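Local coordinates for UDP-N-Acetylenolpyruvylglucosamine Reductase (Thermus caldophilus, PDB 2GQT), which probably catalyses the NADPH-dependent, FAD-mediated reduction of UDP-N-acetylenolpyruvylglucosamine to UDP-N-acetylmuramate in bacterial cell wall formation, at residues Q70-K75 with A80-P85; G98-L103 with E175-R180; E145-G150 with S154-G159; C199-P204 with E249-V254. All blocks are in the same frame, centred on the assembly; numbering follows the deposited sequence.

From the N terminus, contact 1 comes first: 70-75 folds back on 80-85 across strand 77-79, where the chain enters helix 84-93. The chain leaves that helix through strand 96-97 and reaches 98-103, which opens contact 2; its partner, helix 174-187, arrives only after strands 128-135, 138-142 and 161-171, the rest of the antiparallel sheet. Contact 3 is nested in that long loop and closes a short excursion between strands 138-142 and 161-171. Contacts 1 and 2 touch, CD2 of Leu84 lying 4.0 Å from CB of Leu102. Contact 4 follows in series within the C-terminal part of the chain, joining 199-204 to helix 244-257; its centre is about 32 Å from that of contact 1.

Contact 1: Q70-K75 with A80-P85; sequences QTYDLK and AGTLLP
Tyr72 and Thr82 meet at about a right angle, CD2 of the tyrosine ring lying 3.9 Å from CG2 of Thr82. The methyl group approaches the ring obliquely. Thr82 divides its two branches between different neighbours: with OG1 beside the backbone N (chi1 -52°), CG2 is anti to that N and goes to the ring, while OG1 hydrogen-bonds to Gly79 O. This hydroxyl also lies beside the backbone of 70-75, 3.4 Å from Gln70 O, without a hydrogen bond between them. Beyond the ring, Tyr72 OH is hydrogen-bonded to Glu90, and the ring rests on Leu86 and Leu87 of helix 84-93.

At the other end, CG of Gln70 lies 3.6 Å from Gly81 O. One water joins the two residues, donating to Gln70 OE1 at 2.9 Å and to Gly81 O at 2.8 Å. A side chain on Gly81 would start close to Gln70 CG, so the glycine lets the two segments approach here. Between 70-75 and 80-85 themselves there is only packing and a water bridge, while backbone bonds of Thr71 with Gly79 and Gly81 with Phe69 hold the turn around strand 77-79, and neighbouring parts of the chain satisfy the threonine and tyrosine hydroxyls.

Contact 2: G98-L103 with E175-R180; sequences GLEGLL and EEILRR
A salt bridge on top of apolar packing joins the turn after strand 96-97, in the FAD-binding part of the chain, to helix 174-187. Glu100, in a short 3-10 segment, faces the helix and meets Ile177 and Arg180, one helical turn apart. Glu100 CG packs against Ile177 CG2 at 3.7 Å, the two side chains crossing at about a right angle. A bend at chi2 (97°) turns the carboxylate so that Glu100 OE2 accepts from Arg180 NE at 3.1 Å. The bond is bent, with an N-H...O angle of 145°, and the nitrogen comes from well above the carboxylate plane, whereas the oxygen lies at the guanidinium edge.

Glu100 OE1 accepts from Gly98 N of its own turn at 2.8 Å. A water also donates to Glu100 OE1 at 2.7 Å and accepts from Arg180 NH2 at 3.0 Å, giving the ion pair a second, indirect link. Ser97 OG hydrogen-bonds to OE2. A glutamine in place of Glu100 would probably leave the Arg180 guanidinium without its countercharge and cost one of the donors, such as Ser97 OG or Gly98 N, its acceptor. With both oxygens held and the aliphatic part largely buried, the carboxylate is fixed in rotation; the arginine and the surrounding donors would be expected to stabilise its negative charge.

Contact 3: E145-G150 with S154-G159; sequences EELGFG and SHLPPG
His155 N donates to Leu147 O at 2.8 Å, the one direct hydrogen bond between the two segments. It is nearly straight, with an N-H...O angle of 167°, although the donor is tilted from the carbonyl plane. A water adds a second backbone link, donating to Glu146 O at 2.9 Å and to His155 O at 2.7 Å. Alongside these, Ser154 CA makes a CA-H...O contact with Gly148 O at 3.6 Å.

The two segments are the arms of an excursion between strands 138-142 and 161-171, and the three residues that join them include Arg152, probably an active-site residue. Gly148 lies across from His155 with a positive phi (57°), and a CB there would collide with CB of His155. The excursion lies beside the bound FAD, about 4 Å from the side chain of Leu156.

Apolar contacts accompany the backbone bonds. CD2 of Leu147 meets CD2 of Leu156 at 4.1 Å, and the same Leu147 methyl approaches CD of Pro157 at 4.3 Å. Leu147 also reaches Val131 and Tyr142 of the neighbouring strands. The Phe149 ring has CB of Leu147 over one face, offset toward the rim. With CG of Phe149 anti to the carbonyl carbon (chi1 -75°), the ring swings back toward 154-159, and Phe149 CE1 comes within 3.9 Å of Ser154 CB in an oblique approach. Ser154 OG turns to another partner, the backbone oxygen of Lys114, at the end of helix 109-114.

Contact 4: C199-P204 with E249-V254; sequences CAFKNP and ELVRRV
The loop that carries Cys199, the probable proton donor of the active site, packs on helix 244-257 within the C-terminal domain through one aromatic side chain. Phe201 points its ring at the helix and enters between Val251 and Val254. Phe201 CE1 lies 3.7 Å from Val254 CG1, and Phe201 CZ is equally near Val254 CB; these two side chains come from opposite directions. On the other side, Phe201 CE2 meets Val251 CG1 at 4.0 Å, and the backbone oxygen of Val251 lies at the ring edge, 4.0 Å from Phe201 CZ. In both valines CG1 is anti to the backbone N (chi1 166° in Val251 and 174° in Val254), which places this methyl against the ring.

Ile213 of helix 209-215 and Leu260 also touch Phe201, while Asn234 OD1 accepts from its backbone N. Shortening Phe201 to an alanine would probably open a gap beside Val251 and Val254 and set the Cys199 loop less firmly against the helix. All three residues that touch are buried, and no hydrogen bond or charge pair joins the segments, so this attachment rests on hydrophobic packing and the fit of the ring to the valine branches.

Contact 1: Q70-K75 with A80-P85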
loop_
_atom_site.group_PDB
_atom_site.type_symbol
_atom_site.label_atom_id
_atom_site.label_comp_id
_atom_site.label_asym_id
_atom_site.label_seq_id
_atom_site.Cartn_x
_atom_site.Cartn_y
_atom_site.Cartn_z
ATOM N N GLN A 70 2.745 -12.156 -10.422
ATOM C CA GLN A 70 2.254 -12.672 -9.135
ATOM C C GLN A 70 2.977 -13.962 -8.713
ATOM O O GLN A 70 2.671 -14.565 -7.677
ATOM C CB GLN A 70 0.746 -12.940 -9.208
ATOM C CG GLN A 70 -0.190 -11.782 -8.946
ATOM C CD GLN A 70 -1.641 -12.224 -9.044
ATOM O OE1 GLN A 70 -2.401 -12.150 -8.077
ATOM N NE2 GLN A 70 -2.016 -12.729 -10.210
ATOM N N THR A 71 3.923 -14.414 -9.514
ATOM C CA THR A 71 4.698 -15.570 -9.103
ATOM C C THR A 71 5.946 -15.122 -8.339
ATOM O O THR A 71 6.413 -13.980 -8.491
ATOM C CB THR A 71 5.068 -16.470 -10.281
ATOM O OG1 THR A 71 5.919 -15.750 -11.156
ATOM C CG2 THR A 71 3.829 -16.899 -11.055
ATOM N N TYR A 72 6.481 -16.006 -7.501
ATOM C CA TYR A 72 7.551 -15.628 -6.596
ATOM C C TYR A 72 8.411 -16.810 -6.197
ATOM O O TYR A 72 7.959 -17.965 -6.176
ATOM C CB TYR A 72 6.997 -14.942 -5.330
ATOM C CG TYR A 72 6.155 -15.863 -4.469
ATOM C CD1 TYR A 72 6.717 -16.551 -3.387
ATOM C CD2 TYR A 72 4.801 -16.070 -4.749
ATOM C CE1 TYR A 72 5.952 -17.408 -2.611
ATOM C CE2 TYR A 72 4.040 -16.925 -3.974
ATOM C CZ TYR A 72 4.616 -17.587 -2.906
ATOM O OH TYR A 72 3.857 -18.439 -2.133
ATOM N N ASP A 73 9.653 -16.507 -5.863
ATOM C CA ASP A 73 10.567 -17.448 -5.241
ATOM C C ASP A 73 11.292 -16.626 -4.182
ATOM O O ASP A 73 11.955 -15.648 -4.523
ATOM C CB ASP A 73 11.549 -17.981 -6.297
ATOM C CG ASP A 73 12.492 -19.051 -5.765
ATOM O OD1 ASP A 73 12.796 -19.069 -4.559
ATOM O OD2 ASP A 73 12.956 -19.873 -6.584
ATOM N N LEU A 74 11.166 -16.988 -2.904
ATOM C CA LEU A 74 11.813 -16.204 -1.841
ATOM C C LEU A 74 13.318 -16.047 -2.012
ATOM O O LEU A 74 13.902 -15.069 -1.545
ATOM C CB LEU A 74 11.552 -16.818 -0.469
ATOM C CG LEU A 74 10.143 -16.670 0.095
ATOM C CD1 LEU A 74 10.038 -17.555 1.310
ATOM C CD2 LEU A 74 9.806 -15.216 0.446
ATOM N N LYS A 75 13.941 -17.018 -2.666
ATOM C CA LYS A 75 15.384 -17.002 -2.871
ATOM C C LYS A 75 15.741 -16.555 -4.290
ATOM O O LYS A 75 16.900 -16.652 -4.713
ATOM C CB LYS A 75 15.973 -18.378 -2.551
ATOM C CG LYS A 75 15.892 -18.745 -1.070
ATOM C CD LYS A 75 16.391 -20.159 -0.806
ATOM C CE LYS A 75 16.464 -20.455 0.683
ATOM N NZ LYS A 75 17.389 -19.533 1.402
ATOM N N ALA A 80 5.990 -8.238 -8.451
ATOM C CA ALA A 80 5.472 -7.076 -7.727
ATOM C C ALA A 80 3.982 -7.146 -7.412
ATOM O O ALA A 80 3.508 -6.432 -6.528
ATOM C CB ALA A 80 5.786 -5.810 -8.479
ATOM N N GLY A 81 3.246 -7.981 -8.148
ATOM C CA GLY A 81 1.827 -8.201 -7.869
ATOM C C GLY A 81 1.557 -9.171 -6.734
ATOM O O GLY A 81 0.407 -9.346 -6.340
ATOM N N THR A 82 2.605 -9.800 -6.212
ATOM C CA THR A 82 2.499 -10.697 -5.067
ATOM C C THR A 82 2.106 -9.900 -3.826
ATOM O O THR A 82 2.607 -8.784 -3.625
ATOM C CB THR A 82 3.844 -11.419 -4.808
ATOM O OG1 THR A 82 4.304 -12.027 -6.020
ATOM C CG2 THR A 82 3.717 -12.475 -3.711
ATOM N N LEU A 83 1.234 -10.461 -2.990
ATOM C CA LEU A 83 0.856 -9.809 -1.742
ATOM C C LEU A 83 1.941 -9.922 -0.685
ATOM O O LEU A 83 2.425 -11.026 -0.383
ATOM C CB LEU A 83 -0.470 -10.358 -1.219
ATOM C CG LEU A 83 -1.684 -9.834 -1.999
ATOM C CD1 LEU A 83 -2.895 -10.730 -1.759
ATOM C CD2 LEU A 83 -1.981 -8.370 -1.663
ATOM N N LEU A 84 2.317 -8.777 -0.117
ATOM C CA LEU A 84 3.288 -8.749 0.953
ATOM C C LEU A 84 2.873 -9.645 2.153
ATOM O O LEU A 84 3.712 -10.360 2.702
ATOM C CB LEU A 84 3.582 -7.298 1.362
ATOM C CG LEU A 84 4.699 -7.115 2.392
ATOM C CD1 LEU A 84 6.035 -7.670 1.887
ATOM C CD2 LEU A 84 4.818 -5.636 2.726
ATOM N N PRO A 85 1.587 -9.628 2.573
ATOM C CA PRO A 85 1.225 -10.546 3.659
ATOM C C PRO A 85 1.504 -12.024 3.375
ATOM O O PRO A 85 1.806 -12.774 4.312
ATOM C CB PRO A 85 -0.275 -10.291 3.847
ATOM C CG PRO A 85 -0.480 -8.888 3.380
ATOM C CD PRO A 85 0.466 -8.730 2.224
HETATM O O HOH W 1 -1.533 -11.181 -5.495
#

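Contact 2: G98-L103 with E175-R180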
loop_
_atom_site.group_PDB
_atom_site.type_symbol
_atom_site.label_atom_id
_atom_site.label_comp_id
_atom_site.label_asym_id
_atom_site.label_seq_id
_atom_site.Cartn_x
_atom_site.Cartn_y
_atom_site.Cartn_z
ATOM N N GLY A 98 13.647 -11.301 7.821
ATOM C CA GLY A 98 13.841 -10.037 7.128
ATOM C C GLY A 98 12.551 -9.325 6.788
ATOM O O GLY A 98 12.560 -8.151 6.424
ATOM N N LEU A 99 11.428 -10.034 6.901
ATOM C CA LEU A 99 10.127 -9.431 6.606
ATOM C C LEU A 99 9.236 -9.245 7.832
ATOM O O LEU A 99 8.127 -8.731 7.698
ATOM C CB LEU A 99 9.372 -10.247 5.547
ATOM C CG LEU A 99 10.074 -10.560 4.225
ATOM C CD1 LEU A 99 9.132 -11.355 3.341
ATOM C CD2 LEU A 99 10.541 -9.304 3.498
ATOM N N GLU A 100 9.706 -9.649 9.015
ATOM C CA GLU A 100 8.844 -9.676 10.196
ATOM C C GLU A 100 8.236 -8.311 10.516
ATOM O O GLU A 100 7.084 -8.220 10.949
ATOM C CB GLU A 100 9.588 -10.197 11.425
ATOM C CG GLU A 100 10.184 -11.579 11.291
ATOM C CD GLU A 100 11.650 -11.554 10.918
ATOM O OE1 GLU A 100 12.035 -10.715 10.085
ATOM O OE2 GLU A 100 12.421 -12.374 11.469
ATOM N N GLY A 101 9.020 -7.257 10.309
ATOM C CA GLY A 101 8.577 -5.899 10.593
ATOM C C GLY A 101 7.530 -5.360 9.636
ATOM O O GLY A 101 7.016 -4.263 9.829
ATOM N N LEU A 102 7.211 -6.145 8.605
ATOM C CA LEU A 102 6.221 -5.745 7.603
ATOM C C LEU A 102 4.885 -6.454 7.820
ATOM O O LEU A 102 3.959 -6.270 7.040
ATOM C CB LEU A 102 6.765 -6.008 6.192
ATOM C CG LEU A 102 8.166 -5.441 5.930
ATOM C CD1 LEU A 102 8.664 -5.840 4.560
ATOM C CD2 LEU A 102 8.210 -3.919 6.102
ATOM N N LEU A 103 4.784 -7.255 8.879
ATOM C CA LEU A 103 3.513 -7.873 9.235
ATOM C C LEU A 103 2.445 -6.814 9.461
ATOM O O LEU A 103 2.687 -5.786 10.109
ATOM C CB LEU A 103 3.672 -8.738 10.490
ATOM C CG LEU A 103 2.443 -9.495 11.012
ATOM C CD1 LEU A 103 1.987 -10.571 10.021
ATOM C CD2 LEU A 103 2.740 -10.132 12.355
ATOM N N GLU A 175 10.856 -20.656 14.782
ATOM C CA GLU A 175 10.239 -20.236 16.040
ATOM C C GLU A 175 10.663 -18.816 16.448
ATOM O O GLU A 175 9.861 -18.070 17.015
ATOM C CB GLU A 175 10.509 -21.251 17.158
ATOM C CG GLU A 175 11.976 -21.384 17.566
ATOM C CD GLU A 175 12.407 -20.343 18.589
ATOM O OE1 GLU A 175 11.607 -20.034 19.498
ATOM O OE2 GLU A 175 13.545 -19.833 18.483
ATOM N N GLU A 176 11.911 -18.448 16.152
ATOM C CA GLU A 176 12.424 -17.107 16.451
ATOM C C GLU A 176 11.736 -16.063 15.567
ATOM O O GLU A 176 11.326 -15.008 16.051
ATOM C CB GLU A 176 13.942 -17.020 16.258
ATOM C CG GLU A 176 14.516 -15.642 16.644
ATOM C CD GLU A 176 16.026 -15.513 16.471
ATOM O OE1 GLU A 176 16.681 -16.476 16.034
ATOM O OE2 GLU A 176 16.561 -14.426 16.781
ATOM N N ILE A 177 11.634 -16.357 14.274
ATOM C CA ILE A 177 10.944 -15.486 13.328
ATOM C C ILE A 177 9.511 -15.241 13.807
ATOM O O ILE A 177 9.033 -14.096 13.832
ATOM C CB ILE A 177 10.977 -16.085 11.914
ATOM C CG1 ILE A 177 12.423 -16.169 11.420
ATOM C CG2 ILE A 177 10.144 -15.242 10.960
ATOM C CD1 ILE A 177 12.608 -16.985 10.166
ATOM N N LEU A 178 8.842 -16.312 14.233
ATOM C CA LEU A 178 7.464 -16.213 14.710
ATOM C C LEU A 178 7.341 -15.420 16.010
ATOM O O LEU A 178 6.360 -14.693 16.208
ATOM C CB LEU A 178 6.823 -17.603 14.823
ATOM C CG LEU A 178 6.298 -18.253 13.527
ATOM C CD1 LEU A 178 5.195 -17.437 12.856
ATOM C CD2 LEU A 178 7.368 -18.560 12.515
ATOM N N ARG A 179 8.344 -15.521 16.881
ATOM C CA ARG A 179 8.378 -14.697 18.084
ATOM C C ARG A 179 8.507 -13.203 17.749
ATOM O O ARG A 179 7.847 -12.360 18.369
ATOM C CB ARG A 179 9.478 -15.171 19.046
ATOM C CG ARG A 179 9.097 -16.434 19.817
ATOM C CD ARG A 179 10.124 -16.856 20.871
ATOM N NE ARG A 179 11.369 -17.354 20.280
ATOM C CZ ARG A 179 12.551 -16.748 20.370
ATOM N NH1 ARG A 179 12.684 -15.602 21.027
ATOM N NH2 ARG A 179 13.611 -17.295 19.797
ATOM N N ARG A 180 9.343 -12.880 16.764
ATOM C CA ARG A 180 9.499 -11.485 16.314
ATOM C C ARG A 180 8.191 -10.943 15.733
ATOM O O ARG A 180 7.779 -9.812 16.028
ATOM C CB ARG A 180 10.639 -11.357 15.297
ATOM C CG ARG A 180 12.002 -11.485 15.952
ATOM C CD ARG A 180 13.010 -12.208 15.075
ATOM N NE ARG A 180 13.628 -11.343 14.076
ATOM C CZ ARG A 180 14.746 -10.640 14.265
ATOM N NH1 ARG A 180 15.377 -10.670 15.431
ATOM N NH2 ARG A 180 15.231 -9.892 13.283
HETATM O O HOH W 2 14.148 -9.074 10.558
#

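Contact 3: E145-G150 with S154-G159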
loop_
_atom_site.group_PDB
_atom_site.type_symbol
_atom_site.label_atom_id
_atom_site.label_comp_id
_atom_site.label_asym_id
_atom_site.label_seq_id
_atom_site.Cartn_x
_atom_site.Cartn_y
_atom_site.Cartn_z
ATOM N N GLU A 145 19.323 1.444 -3.102
ATOM C CA GLU A 145 19.980 2.740 -2.899
ATOM C C GLU A 145 19.825 3.699 -4.089
ATOM O O GLU A 145 20.146 4.889 -3.971
ATOM C CB GLU A 145 21.454 2.557 -2.518
ATOM C CG GLU A 145 22.271 1.743 -3.517
ATOM C CD GLU A 145 22.354 0.264 -3.175
ATOM O OE1 GLU A 145 21.385 -0.278 -2.609
ATOM O OE2 GLU A 145 23.387 -0.357 -3.487
ATOM N N GLU A 146 19.329 3.201 -5.220
ATOM C CA GLU A 146 19.097 4.025 -6.412
ATOM C C GLU A 146 17.688 4.595 -6.491
ATOM O O GLU A 146 17.385 5.354 -7.408
ATOM C CB GLU A 146 19.358 3.214 -7.681
ATOM C CG GLU A 146 20.791 2.799 -7.863
ATOM C CD GLU A 146 20.974 1.975 -9.110
ATOM O OE1 GLU A 146 21.194 2.581 -10.186
ATOM O OE2 GLU A 146 20.852 0.731 -9.026
ATOM N N LEU A 147 16.830 4.235 -5.543
ATOM C CA LEU A 147 15.409 4.541 -5.665
ATOM C C LEU A 147 14.910 5.651 -4.752
ATOM O O LEU A 147 13.702 5.826 -4.594
ATOM C CB LEU A 147 14.593 3.257 -5.460
ATOM C CG LEU A 147 14.880 2.140 -6.471
ATOM C CD1 LEU A 147 13.972 0.966 -6.185
ATOM C CD2 LEU A 147 14.686 2.625 -7.903
ATOM N N GLY A 148 15.835 6.406 -4.167
ATOM C CA GLY A 148 15.470 7.575 -3.381
ATOM C C GLY A 148 14.522 7.291 -2.235
ATOM O O GLY A 148 13.576 8.051 -2.003
ATOM N N PHE A 149 14.784 6.214 -1.502
ATOM C CA PHE A 149 13.928 5.864 -0.378
ATOM C C PHE A 149 14.048 6.862 0.763
ATOM O O PHE A 149 15.137 7.359 1.063
ATOM C CB PHE A 149 14.243 4.468 0.141
ATOM C CG PHE A 149 13.739 3.366 -0.739
ATOM C CD1 PHE A 149 12.376 3.229 -1.008
ATOM C CD2 PHE A 149 14.626 2.448 -1.286
ATOM C CE1 PHE A 149 11.910 2.195 -1.812
ATOM C CE2 PHE A 149 14.160 1.407 -2.096
ATOM C CZ PHE A 149 12.795 1.283 -2.358
ATOM N N GLY A 150 12.909 7.156 1.374
ATOM C CA GLY A 150 12.833 7.941 2.599
ATOM C C GLY A 150 11.710 7.348 3.423
ATOM O O GLY A 150 11.180 6.280 3.095
ATOM N N SER A 154 9.453 6.900 -1.881
ATOM C CA SER A 154 10.450 6.534 -2.883
ATOM C C SER A 154 10.529 7.638 -3.938
ATOM O O SER A 154 9.677 8.520 -3.992
ATOM C CB SER A 154 10.093 5.200 -3.559
ATOM O OG SER A 154 8.903 5.308 -4.314
ATOM N N HIS A 155 11.550 7.552 -4.781
ATOM C CA HIS A 155 11.679 8.401 -5.962
ATOM C C HIS A 155 11.980 7.475 -7.131
ATOM O O HIS A 155 13.124 7.332 -7.564
ATOM C CB HIS A 155 12.792 9.447 -5.761
ATOM C CG HIS A 155 12.808 10.547 -6.778
ATOM N ND1 HIS A 155 11.695 11.295 -7.097
ATOM C CD2 HIS A 155 13.829 11.066 -7.501
ATOM C CE1 HIS A 155 12.022 12.204 -7.999
ATOM N NE2 HIS A 155 13.311 12.083 -8.264
ATOM N N LEU A 156 10.948 6.788 -7.609
ATOM C CA LEU A 156 11.121 5.896 -8.745
ATOM C C LEU A 156 11.352 6.693 -10.017
ATOM O O LEU A 156 10.957 7.864 -10.093
ATOM C CB LEU A 156 9.886 5.011 -8.934
ATOM C CG LEU A 156 9.491 4.077 -7.801
ATOM C CD1 LEU A 156 8.261 3.291 -8.209
ATOM C CD2 LEU A 156 10.618 3.141 -7.426
ATOM N N PRO A 157 11.997 6.076 -11.025
ATOM C CA PRO A 157 12.036 6.733 -12.328
ATOM C C PRO A 157 10.646 7.167 -12.774
ATOM O O PRO A 157 9.669 6.473 -12.484
ATOM C CB PRO A 157 12.586 5.645 -13.244
ATOM C CG PRO A 157 13.444 4.820 -12.348
ATOM C CD PRO A 157 12.737 4.799 -11.027
ATOM N N PRO A 158 10.540 8.327 -13.449
ATOM C CA PRO A 158 9.234 8.828 -13.877
ATOM C C PRO A 158 8.398 7.781 -14.618
ATOM O O PRO A 158 8.884 7.155 -15.566
ATOM C CB PRO A 158 9.596 10.011 -14.789
ATOM C CG PRO A 158 10.899 10.455 -14.303
ATOM C CD PRO A 158 11.629 9.256 -13.809
ATOM N N GLY A 159 7.158 7.605 -14.178
ATOM C CA GLY A 159 6.257 6.618 -14.758
ATOM C C GLY A 159 6.594 5.176 -14.398
ATOM O O GLY A 159 5.965 4.245 -14.905
HETATM O O HOH W 3 15.763 7.718 -7.620
#

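Contact 4: C199-P204 with E249-V254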
loop_
_atom_site.group_PDB
_atom_site.type_symbol
_atom_site.label_atom_id
_atom_site.label_comp_id
_atom_site.label_asym_id
_atom_site.label_seq_id
_atom_site.Cartn_x
_atom_site.Cartn_y
_atom_site.Cartn_z
ATOM N N CYS A 199 -3.427 4.285 8.358
ATOM C CA CYS A 199 -3.275 5.606 8.960
ATOM C C CYS A 199 -3.646 6.707 7.960
ATOM O O CYS A 199 -3.034 6.817 6.890
ATOM C CB CYS A 199 -1.849 5.793 9.490
ATOM S SG CYS A 199 -1.444 4.801 10.964
ATOM N N ALA A 200 -4.674 7.488 8.299
ATOM C CA ALA A 200 -5.127 8.614 7.474
ATOM C C ALA A 200 -4.071 9.696 7.360
ATOM O O ALA A 200 -3.812 10.207 6.267
ATOM C CB ALA A 200 -6.416 9.210 8.047
ATOM N N PHE A 201 -3.472 10.033 8.498
ATOM C CA PHE A 201 -2.583 11.179 8.607
ATOM C C PHE A 201 -1.146 10.783 8.908
ATOM O O PHE A 201 -0.893 9.729 9.497
ATOM C CB PHE A 201 -3.093 12.154 9.681
ATOM C CG PHE A 201 -4.424 12.768 9.349
ATOM C CD1 PHE A 201 -5.595 12.294 9.930
ATOM C CD2 PHE A 201 -4.509 13.813 8.439
ATOM C CE1 PHE A 201 -6.828 12.854 9.603
ATOM C CE2 PHE A 201 -5.741 14.376 8.105
ATOM C CZ PHE A 201 -6.898 13.899 8.695
ATOM N N LYS A 202 -0.229 11.648 8.480
ATOM C CA LYS A 202 1.180 11.594 8.869
ATOM C C LYS A 202 1.346 12.124 10.292
ATOM O O LYS A 202 0.523 12.902 10.769
ATOM C CB LYS A 202 2.013 12.485 7.946
ATOM C CG LYS A 202 2.102 12.025 6.506
ATOM C CD LYS A 202 2.946 12.994 5.686
ATOM C CE LYS A 202 3.307 12.422 4.323
ATOM N NZ LYS A 202 2.131 12.339 3.426
ATOM N N ASN A 203 2.437 11.741 10.947
ATOM C CA ASN A 203 2.783 12.307 12.249
ATOM C C ASN A 203 3.656 13.560 12.119
ATOM O O ASN A 203 4.651 13.550 11.384
ATOM C CB ASN A 203 3.488 11.260 13.118
ATOM C CG ASN A 203 2.607 10.066 13.439
ATOM O OD1 ASN A 203 1.383 10.176 13.524
ATOM N ND2 ASN A 203 3.231 8.912 13.633
ATOM N N PRO A 204 3.283 14.653 12.816
ATOM C CA PRO A 204 4.177 15.805 12.886
ATOM C C PRO A 204 5.460 15.439 13.636
ATOM O O PRO A 204 5.452 14.466 14.399
ATOM C CB PRO A 204 3.368 16.831 13.691
ATOM C CG PRO A 204 1.959 16.384 13.586
ATOM C CD PRO A 204 2.032 14.895 13.553
ATOM N N GLU A 249 -14.538 15.370 3.634
ATOM C CA GLU A 249 -15.121 16.299 4.596
ATOM C C GLU A 249 -14.617 16.022 6.011
ATOM O O GLU A 249 -14.263 16.944 6.744
ATOM C CB GLU A 249 -16.639 16.236 4.551
ATOM C CG GLU A 249 -17.296 17.348 5.346
ATOM C CD GLU A 249 -18.791 17.411 5.153
ATOM O OE1 GLU A 249 -19.491 17.834 6.096
ATOM O OE2 GLU A 249 -19.271 17.031 4.065
ATOM N N LEU A 250 -14.566 14.751 6.389
ATOM C CA LEU A 250 -14.032 14.376 7.684
ATOM C C LEU A 250 -12.556 14.746 7.832
ATOM O O LEU A 250 -12.137 15.224 8.890
ATOM C CB LEU A 250 -14.239 12.887 7.904
ATOM C CG LEU A 250 -13.953 12.332 9.285
ATOM C CD1 LEU A 250 -14.727 13.083 10.376
ATOM C CD2 LEU A 250 -14.283 10.853 9.294
ATOM N N VAL A 251 -11.779 14.536 6.767
ATOM C CA VAL A 251 -10.380 14.966 6.736
ATOM C C VAL A 251 -10.262 16.473 7.014
ATOM O O VAL A 251 -9.447 16.900 7.846
ATOM C CB VAL A 251 -9.710 14.575 5.395
ATOM C CG1 VAL A 251 -8.385 15.286 5.202
ATOM C CG2 VAL A 251 -9.504 13.063 5.340
ATOM N N ARG A 252 -11.073 17.267 6.323
ATOM C CA ARG A 252 -11.067 18.711 6.524
ATOM C C ARG A 252 -11.454 19.087 7.955
ATOM O O ARG A 252 -10.902 20.025 8.527
ATOM C CB ARG A 252 -11.977 19.398 5.514
ATOM C CG ARG A 252 -11.422 19.409 4.101
ATOM C CD ARG A 252 -12.166 20.405 3.219
ATOM N NE ARG A 252 -13.605 20.154 3.207
ATOM C CZ ARG A 252 -14.213 19.268 2.421
ATOM N NH1 ARG A 252 -13.516 18.528 1.565
ATOM N NH2 ARG A 252 -15.526 19.122 2.491
ATOM N N ARG A 253 -12.390 18.344 8.539
ATOM C CA ARG A 253 -12.788 18.591 9.918
ATOM C C ARG A 253 -11.629 18.373 10.885
ATOM O O ARG A 253 -11.435 19.161 11.811
ATOM C CB ARG A 253 -13.978 17.711 10.288
ATOM C CG ARG A 253 -15.269 18.087 9.561
ATOM C CD ARG A 253 -16.030 19.140 10.331
ATOM N NE ARG A 253 -16.693 18.523 11.474
ATOM C CZ ARG A 253 -16.750 19.058 12.684
ATOM N NH1 ARG A 253 -16.155 20.227 12.919
ATOM N NH2 ARG A 253 -17.381 18.410 13.658
ATOM N N VAL A 254 -10.838 17.326 10.652
ATOM C CA VAL A 254 -9.648 17.092 11.475
ATOM C C VAL A 254 -8.639 18.222 11.281
ATOM O O VAL A 254 -8.063 18.715 12.246
ATOM C CB VAL A 254 -8.974 15.709 11.195
ATOM C CG1 VAL A 254 -7.654 15.569 11.969
ATOM C CG2 VAL A 254 -9.920 14.574 11.544
#